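Type IV pilus assembly protein PilF (Thermus thermophilus HB8, PDB 5OIU) binds ATP and, as a hexameric motor of the secretion ATPase family, probably hydrolyses it to power type IV pilus assembly. Local coordinates at residues E382-L385 with A386-E390; R367-G370 with L371-L375; R84-G88 with A89-D93. All blocks are in the same frame, centred on the assembly; numbering follows the deposited sequence.

Interaction 1: residues E382-L385 with A386-E390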
loop_
_atom_site.group_PDB
_atom_site.type_symbol
_atom_site.label_atom_id
_atom_site.label_comp_id
_atom_site.label_asym_id
_atom_site.label_seq_id
_atom_site.Cartn_x
_atom_site.Cartn_y
_atom_site.Cartn_z
ATOM N N GLU C 382 -4.906 -15.913 -35.110
ATOM C CA GLU C 382 -5.952 -16.158 -34.118
ATOM C C GLU C 382 -5.395 -16.904 -32.915
ATOM O O GLU C 382 -5.672 -16.541 -31.765
ATOM C CB GLU C 382 -7.122 -16.927 -34.736
ATOM C CG GLU C 382 -8.036 -16.061 -35.626
ATOM C CD GLU C 382 -7.399 -15.708 -36.983
ATOM O OE1 GLU C 382 -6.659 -16.551 -37.531
ATOM O OE2 GLU C 382 -7.644 -14.593 -37.506
ATOM N N GLU C 383 -4.603 -17.953 -33.164
ATOM C CA GLU C 383 -3.933 -18.657 -32.077
ATOM C C GLU C 383 -3.142 -17.693 -31.213
ATOM O O GLU C 383 -3.232 -17.727 -29.981
ATOM C CB GLU C 383 -3.015 -19.740 -32.638
ATOM C CG GLU C 383 -3.711 -21.048 -32.864
ATOM C CD GLU C 383 -4.228 -21.640 -31.573
ATOM O OE1 GLU C 383 -3.401 -21.864 -30.673
ATOM O OE2 GLU C 383 -5.454 -21.876 -31.450
ATOM N N VAL C 384 -2.388 -16.795 -31.848
ATOM C CA VAL C 384 -1.604 -15.816 -31.097
ATOM C C VAL C 384 -2.517 -14.943 -30.242
ATOM O O VAL C 384 -2.347 -14.843 -29.019
ATOM C CB VAL C 384 -0.749 -14.972 -32.055
ATOM C CG1 VAL C 384 -0.173 -13.774 -31.327
ATOM C CG2 VAL C 384 0.357 -15.840 -32.674
ATOM N N LEU C 385 -3.493 -14.285 -30.880
ATOM C CA LEU C 385 -4.426 -13.434 -30.146
ATOM C C LEU C 385 -5.114 -14.192 -29.024
ATOM O O LEU C 385 -5.358 -13.633 -27.950
ATOM C CB LEU C 385 -5.468 -12.854 -31.089
ATOM C CG LEU C 385 -4.876 -12.090 -32.252
ATOM C CD1 LEU C 385 -5.998 -11.545 -33.129
ATOM C CD2 LEU C 385 -4.004 -10.967 -31.726
ATOM N N ALA C 386 -5.442 -15.467 -29.255
ATOM C CA ALA C 386 -6.064 -16.268 -28.204
ATOM C C ALA C 386 -5.194 -16.305 -26.955
ATOM O O ALA C 386 -5.680 -16.104 -25.834
ATOM C CB ALA C 386 -6.325 -17.684 -28.715
ATOM N N ARG C 387 -3.884 -16.527 -27.141
ATOM C CA ARG C 387 -2.956 -16.794 -26.049
ATOM C C ARG C 387 -2.532 -15.550 -25.293
ATOM O O ARG C 387 -1.860 -15.678 -24.268
ATOM C CB ARG C 387 -1.700 -17.490 -26.580
ATOM C CG ARG C 387 -1.844 -18.947 -26.913
ATOM C CD ARG C 387 -2.437 -19.736 -25.762
ATOM N NE ARG C 387 -3.867 -19.862 -25.958
ATOM C CZ ARG C 387 -4.419 -20.656 -26.864
ATOM N NH1 ARG C 387 -3.633 -21.413 -27.626
ATOM N NH2 ARG C 387 -5.750 -20.701 -26.995
ATOM N N THR C 388 -2.886 -14.362 -25.756
ATOM C CA THR C 388 -2.212 -13.175 -25.259
ATOM C C THR C 388 -3.195 -12.094 -24.872
ATOM O O THR C 388 -2.966 -10.916 -25.149
ATOM C CB THR C 388 -1.235 -12.631 -26.296
ATOM O OG1 THR C 388 -1.944 -12.332 -27.512
ATOM C CG2 THR C 388 -0.120 -13.643 -26.570
ATOM N N ILE C 389 -4.289 -12.451 -24.204
ATOM C CA ILE C 389 -5.232 -11.460 -23.688
ATOM C C ILE C 389 -4.932 -11.207 -22.212
ATOM O O ILE C 389 -5.259 -12.016 -21.334
ATOM C CB ILE C 389 -6.683 -11.878 -23.904
ATOM C CG1 ILE C 389 -6.870 -12.382 -25.325
ATOM C CG2 ILE C 389 -7.578 -10.672 -23.726
ATOM C CD1 ILE C 389 -8.287 -12.725 -25.597
ATOM N N GLU C 390 -4.321 -10.061 -21.940
ATOM C CA GLU C 390 -4.067 -9.615 -20.585
ATOM C C GLU C 390 -5.192 -8.679 -20.127
ATOM O O GLU C 390 -6.153 -9.108 -19.477
ATOM C CB GLU C 390 -2.699 -8.923 -20.504
ATOM C CG GLU C 390 -2.196 -8.637 -19.083
ATOM C CD GLU C 390 -2.318 -9.825 -18.109
ATOM O OE1 GLU C 390 -2.569 -9.575 -16.901
ATOM O OE2 GLU C 390 -2.136 -10.996 -18.530
#
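The last turn of the C-terminal helix 381-387, where the chain leaves the helix for its final residues, holds Glu383 and Arg387 one turn apart as an i to i+4 salt bridge. The two side chains run side by side and point the same way. Glu383 OE1 lies 3.1 Å from Arg387 NH1, but the bond is weak: the angle at the hydrogen is 121° and the carboxylate and guanidinium planes are turned 65° from each other. Bends at chi2 and chi3 fold the arginine back along the helix, bringing one face of its guanidinium over the carbonyl of Glu383. Each group has a second partner on strand 269-281: Glu383 OE2 pairs with Arg279, and Arg387 NH1 makes a weak bond to the carbonyl of Leu277, a residue of the ATP pocket.

The backbone unwinds in steps. Ala386 N donates to Glu382 O at 2.7 Å, a full alpha-helical bond. Arg387 N is shared between Glu383 O and, weakly and closer at 3.0 Å, Val384 O. Thr388 N makes a weak bond to Leu385 O at 3.4 Å. With OG1 set between the backbone N and the carbonyl carbon (chi1 58°), the Thr388 hydroxyl turns back and donates to Val384 O at 3.0 Å, coming from above the carbonyl plane. Ile389 CG1 then lies against Leu385 O at 3.3 Å. A second subunit packs on this end, its Thr235 against Ala386 and Arg387 and its Glu231 against Ile389. Tightening from i to i+4 toward i to i+3 bonds, with a threonine hydroxyl returned to a carbonyl of the final turn, is typical of the C-terminal end of an alpha-helix, here at a subunit interface.

Interaction 2: residues R367-G370 with L371-L375; sequences REDG and LYKAL
Lys373 NZ and Asp369 OD2 form a short salt bridge of 2.6 Å, one helical turn apart. The ammonium meets the carboxylate on the syn lone pair of OD2, while OD1 stays 4.0 Å from NZ. The two side chains cross obliquely. Asp369 swings its CG away from its own backbone N (chi1 -166°), and the lysine chain, extended beyond CG, climbs back along the helix until its CE is 3.2 Å from OD2. Both charged ends are also tied to strand 328-336: NZ donates to the carbonyl of Ala330, a residue of the ATP pocket, and OD2 accepts from the amide of His332. A weak further bond joins NZ to the carbonyl of Gly125. These backbone partners fix the pair from the strand side and would be expected to stabilise its charges in a buried setting.

Beneath it runs regular alpha-helix, the body of helix 366-374, with four successive i to i+4 bonds. Leu371 N to Arg367 O is the shortest, at 2.7 Å; Tyr372 N to Glu368 O is nearly straight, with 174° at the hydrogen; Lys373 N to Asp369 O and Ala374 N to Gly370 O continue the series.

Around it, side-chain carbons lie on carbonyl oxygens about one turn back. Leu371 CB rests 3.3 Å from Arg367 O, and Ala374 CB 3.4 Å from Gly370 O. Tyr372 CB touches the carbonyls of Glu368 and Asp369, with Asp369 O lying at the edge of the ring, near its plane. Further out, Glu368 is occupied elsewhere: OE2 pairs with Arg359 and OE1 accepts from the amide of Thr365. Arg367 packs against Phe263 of a second subunit.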
loop_
_atom_site.group_PDB
_atom_site.type_symbol
_atom_site.label_atom_id
_atom_site.label_comp_id
_atom_site.label_asym_id
_atom_site.label_seq_id
_atom_site.Cartn_x
_atom_site.Cartn_y
_atom_site.Cartn_z
ATOM N N ARG C 367 2.931 -11.398 -27.533
ATOM C CA ARG C 367 2.139 -11.158 -28.731
ATOM C C ARG C 367 3.021 -10.701 -29.884
ATOM O O ARG C 367 2.801 -11.092 -31.041
ATOM C CB ARG C 367 1.055 -10.136 -28.425
ATOM C CG ARG C 367 0.131 -9.848 -29.576
ATOM C CD ARG C 367 -0.745 -8.683 -29.210
ATOM N NE ARG C 367 -1.946 -9.102 -28.505
ATOM C CZ ARG C 367 -2.569 -8.366 -27.585
ATOM N NH1 ARG C 367 -2.087 -7.166 -27.245
ATOM N NH2 ARG C 367 -3.676 -8.833 -27.009
ATOM N N GLU C 368 4.041 -9.892 -29.582
ATOM C CA GLU C 368 5.043 -9.560 -30.587
ATOM C C GLU C 368 5.749 -10.819 -31.086
ATOM O O GLU C 368 5.860 -11.047 -32.297
ATOM C CB GLU C 368 6.039 -8.555 -30.007
ATOM C CG GLU C 368 5.539 -7.103 -29.995
ATOM C CD GLU C 368 6.243 -6.256 -28.947
ATOM O OE1 GLU C 368 7.230 -6.744 -28.368
ATOM O OE2 GLU C 368 5.819 -5.106 -28.687
ATOM N N ASP C 369 6.216 -11.661 -30.163
ATOM C CA ASP C 369 6.825 -12.928 -30.552
ATOM C C ASP C 369 5.834 -13.783 -31.331
ATOM O O ASP C 369 6.170 -14.359 -32.376
ATOM C CB ASP C 369 7.335 -13.672 -29.309
ATOM C CG ASP C 369 8.275 -14.838 -29.655
ATOM O OD1 ASP C 369 9.437 -14.575 -30.066
ATOM O OD2 ASP C 369 7.861 -16.017 -29.495
ATOM N N GLY C 370 4.600 -13.878 -30.834
ATOM C CA GLY C 370 3.605 -14.673 -31.527
ATOM C C GLY C 370 3.353 -14.155 -32.923
ATOM O O GLY C 370 3.242 -14.932 -33.871
ATOM N N LEU C 371 3.290 -12.834 -33.076
ATOM C CA LEU C 371 3.020 -12.272 -34.395
ATOM C C LEU C 371 4.147 -12.610 -35.359
ATOM O O LEU C 371 3.911 -13.077 -36.480
ATOM C CB LEU C 371 2.822 -10.759 -34.305
ATOM C CG LEU C 371 2.673 -10.112 -35.684
ATOM C CD1 LEU C 371 1.434 -10.644 -36.362
ATOM C CD2 LEU C 371 2.642 -8.596 -35.635
ATOM N N TYR C 372 5.385 -12.400 -34.912
ATOM C CA TYR C 372 6.566 -12.727 -35.702
ATOM C C TYR C 372 6.490 -14.151 -36.252
ATOM O O TYR C 372 6.628 -14.368 -37.461
ATOM C CB TYR C 372 7.815 -12.510 -34.834
ATOM C CG TYR C 372 9.074 -13.164 -35.365
ATOM C CD1 TYR C 372 9.813 -12.575 -36.397
ATOM C CD2 TYR C 372 9.534 -14.372 -34.840
ATOM C CE1 TYR C 372 10.976 -13.180 -36.896
ATOM C CE2 TYR C 372 10.694 -14.983 -35.331
ATOM C CZ TYR C 372 11.408 -14.381 -36.357
ATOM O OH TYR C 372 12.549 -14.973 -36.849
ATOM N N LYS C 373 6.216 -15.131 -35.385
ATOM C CA LYS C 373 6.143 -16.517 -35.845
ATOM C C LYS C 373 4.901 -16.767 -36.698
ATOM O O LYS C 373 4.923 -17.618 -37.602
ATOM C CB LYS C 373 6.175 -17.472 -34.653
ATOM C CG LYS C 373 7.499 -17.458 -33.896
ATOM C CD LYS C 373 7.352 -18.103 -32.528
ATOM C CE LYS C 373 8.661 -18.134 -31.792
ATOM N NZ LYS C 373 8.474 -18.435 -30.341
ATOM N N ALA C 374 3.815 -16.039 -36.432
ATOM C CA ALA C 374 2.669 -16.083 -37.331
ATOM C C ALA C 374 3.023 -15.527 -38.702
ATOM O O ALA C 374 2.540 -16.040 -39.720
ATOM C CB ALA C 374 1.503 -15.310 -36.721
ATOM N N LEU C 375 3.873 -14.495 -38.751
ATOM C CA LEU C 375 4.301 -13.938 -40.028
ATOM C C LEU C 375 5.200 -14.891 -40.813
ATOM O O LEU C 375 5.518 -14.602 -41.970
ATOM C CB LEU C 375 5.013 -12.603 -39.805
ATOM C CG LEU C 375 4.108 -11.416 -39.446
ATOM C CD1 LEU C 375 4.916 -10.160 -39.087
ATOM C CD2 LEU C 375 3.102 -11.140 -40.569
#

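Interaction 3: residues R84-G88 with A89-D93; sequences RYREG and AIDVD
Charged side chains meet across the face of the hairpin that carries Arg84, Arg86, Asp91 and Asp93. The guanidinium of Arg86 is the centre of a salt-bridge network. Its NH2 pairs with Asp93 OD1 at 2.8 Å, the two flat groups turned only 26° apart, whereas Asp91 OD2 lies over one face of the guanidinium, a longer pairing of charges toward which no N-H points. Arg84 CB covers the opposite face, 3.6 Å above the plane, leaving the group sandwiched. A bend at chi2 (100°) turns the arginine back over its own hairpin; Val92 O sits at the guanidinium edge, near its plane, in a weak bond of 3.0 Å from NH1. Arg84 and Asp93 cross with their planes almost perpendicular; a water joins them, accepting from Arg84 NE at 2.6 Å and donating to Asp93 OD2. Asp93 also pairs with Arg82 of the ATP pocket.

Backbone bonds set the antiparallel register. Tyr85 with Val92 and Glu87 with Ile90 are hydrogen-bonded pairs, each with two reciprocal bonds; Glu87 N to Ile90 O is nearly straight (172°). A type II' turn closes the hairpin, with Gly88 and Ala89 at its corners and Gly88 at the positive phi such turns require. Asp91 CA adds a CA-H...O contact of 3.5 Å to Tyr85 O.

Apolar contacts lie on the face of Tyr85, Ile90 and Val92. Tyr85 and Ile90 run side by side, Ile90 CG2 meeting the ring edge with 3.8 Å to CE2. Val92 CG1 lies 4.1 Å from Tyr85 CB.

Helix 6-22 packs on this face, its Ile16 against Tyr85 and its Phe20 against Ile90. Strand 79-87 is the outermost strand of the antiparallel sheet within the chain, and strand 90-101 leads inward to strand 104-111.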
loop_
_atom_site.group_PDB
_atom_site.type_symbol
_atom_site.label_atom_id
_atom_site.label_comp_id
_atom_site.label_asym_id
_atom_site.label_seq_id
_atom_site.Cartn_x
_atom_site.Cartn_y
_atom_site.Cartn_z
ATOM N N ARG C 84 -1.532 -38.674 -14.261
ATOM C CA ARG C 84 -0.492 -39.456 -14.931
ATOM C C ARG C 84 -0.875 -40.928 -14.829
ATOM O O ARG C 84 -0.520 -41.626 -13.877
ATOM C CB ARG C 84 0.866 -39.148 -14.336
ATOM C CG ARG C 84 1.000 -37.670 -14.110
ATOM C CD ARG C 84 2.362 -37.260 -13.625
ATOM N NE ARG C 84 2.694 -35.908 -14.079
ATOM C CZ ARG C 84 2.200 -34.801 -13.531
ATOM N NH1 ARG C 84 1.343 -34.897 -12.522
ATOM N NH2 ARG C 84 2.561 -33.606 -13.991
ATOM N N TYR C 85 -1.612 -41.390 -15.840
ATOM C CA TYR C 85 -2.185 -42.732 -15.887
ATOM C C TYR C 85 -1.159 -43.741 -16.395
ATOM O O TYR C 85 -0.690 -43.653 -17.539
ATOM C CB TYR C 85 -3.414 -42.716 -16.790
ATOM C CG TYR C 85 -4.274 -43.943 -16.720
ATOM C CD1 TYR C 85 -5.220 -44.085 -15.724
ATOM C CD2 TYR C 85 -4.149 -44.953 -17.659
ATOM C CE1 TYR C 85 -6.014 -45.197 -15.663
ATOM C CE2 TYR C 85 -4.933 -46.064 -17.603
ATOM C CZ TYR C 85 -5.867 -46.184 -16.598
ATOM O OH TYR C 85 -6.665 -47.302 -16.540
ATOM N N ARG C 86 -0.823 -44.709 -15.551
ATOM C CA ARG C 86 0.150 -45.746 -15.881
ATOM C C ARG C 86 -0.448 -47.084 -15.455
ATOM O O ARG C 86 -0.468 -47.402 -14.259
ATOM C CB ARG C 86 1.487 -45.466 -15.198
ATOM C CG ARG C 86 2.368 -44.435 -15.929
ATOM C CD ARG C 86 2.272 -43.054 -15.308
ATOM N NE ARG C 86 2.801 -41.979 -16.158
ATOM C CZ ARG C 86 2.082 -41.293 -17.047
ATOM N NH1 ARG C 86 0.805 -41.571 -17.234
ATOM N NH2 ARG C 86 2.637 -40.326 -17.760
ATOM N N GLU C 87 -0.979 -47.832 -16.436
ATOM C CA GLU C 87 -1.467 -49.204 -16.242
ATOM C C GLU C 87 -0.934 -50.045 -17.398
ATOM O O GLU C 87 -1.448 -49.954 -18.515
ATOM C CB GLU C 87 -2.992 -49.280 -16.184
ATOM C CG GLU C 87 -3.655 -48.427 -15.111
ATOM C CD GLU C 87 -3.446 -48.962 -13.697
ATOM O OE1 GLU C 87 -4.027 -50.016 -13.350
ATOM O OE2 GLU C 87 -2.706 -48.315 -12.925
ATOM N N GLY C 88 0.089 -50.855 -17.125
ATOM C CA GLY C 88 0.625 -51.773 -18.122
ATOM C C GLY C 88 1.157 -51.026 -19.333
ATOM O O GLY C 88 2.064 -50.189 -19.228
ATOM N N ALA C 89 0.583 -51.322 -20.501
ATOM C CA ALA C 89 0.929 -50.663 -21.757
ATOM C C ALA C 89 0.179 -49.359 -21.981
ATOM O O ALA C 89 0.512 -48.626 -22.918
ATOM C CB ALA C 89 0.644 -51.589 -22.940
ATOM N N ILE C 90 -0.830 -49.070 -21.163
ATOM C CA ILE C 90 -1.630 -47.861 -21.291
ATOM C C ILE C 90 -0.906 -46.777 -20.490
ATOM O O ILE C 90 -0.955 -46.747 -19.258
ATOM C CB ILE C 90 -3.066 -48.083 -20.806
ATOM C CG1 ILE C 90 -3.629 -49.402 -21.357
ATOM C CG2 ILE C 90 -3.962 -46.933 -21.219
ATOM C CD1 ILE C 90 -4.249 -49.289 -22.738
ATOM N N ASP C 91 -0.224 -45.886 -21.201
ATOM C CA ASP C 91 0.551 -44.811 -20.598
ATOM C C ASP C 91 0.119 -43.477 -21.189
ATOM O O ASP C 91 0.444 -43.169 -22.341
ATOM C CB ASP C 91 2.037 -45.038 -20.830
ATOM C CG ASP C 91 2.871 -44.545 -19.683
ATOM O OD1 ASP C 91 2.987 -45.293 -18.684
ATOM O OD2 ASP C 91 3.383 -43.404 -19.774
ATOM N N VAL C 92 -0.577 -42.661 -20.405
ATOM C CA VAL C 92 -1.072 -41.402 -20.947
ATOM C C VAL C 92 -1.257 -40.402 -19.818
ATOM O O VAL C 92 -1.674 -40.760 -18.715
ATOM C CB VAL C 92 -2.383 -41.627 -21.736
ATOM C CG1 VAL C 92 -3.356 -42.492 -20.927
ATOM C CG2 VAL C 92 -3.020 -40.307 -22.118
ATOM N N ASP C 93 -0.940 -39.140 -20.111
ATOM C CA ASP C 93 -1.216 -38.008 -19.233
ATOM C C ASP C 93 -2.532 -37.350 -19.620
ATOM O O ASP C 93 -2.731 -36.972 -20.782
ATOM C CB ASP C 93 -0.104 -36.969 -19.315
ATOM C CG ASP C 93 0.895 -37.102 -18.196
ATOM O OD1 ASP C 93 0.867 -38.145 -17.478
ATOM O OD2 ASP C 93 1.708 -36.156 -18.046
HETATM O O HOH W 1 3.669 -36.771 -16.340
#

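How the interactions relate
Interactions 1 and 2 lie on successive helices, 381-387 and 366-374, with centres 10 Å apart, and they touch: Arg367 NH2 comes within 2.9 Å of Thr388 O, and Val384 CG2 lies 3.3 Å from Gly370 O. Interaction 3 is in the N-terminal sheet across the chain's centre; its nearest atoms are about 17 Å from interaction 1 and about 23 Å from interaction 2. Measured to a bound ATP, the side chains of Arg84, Lys373 and Arg387 lie about 5, 8 and 11 Å away, and that of Arg84 is about 6 Å from a magnesium ion. A zinc ion lies about 14 Å from the side chain of Glu383.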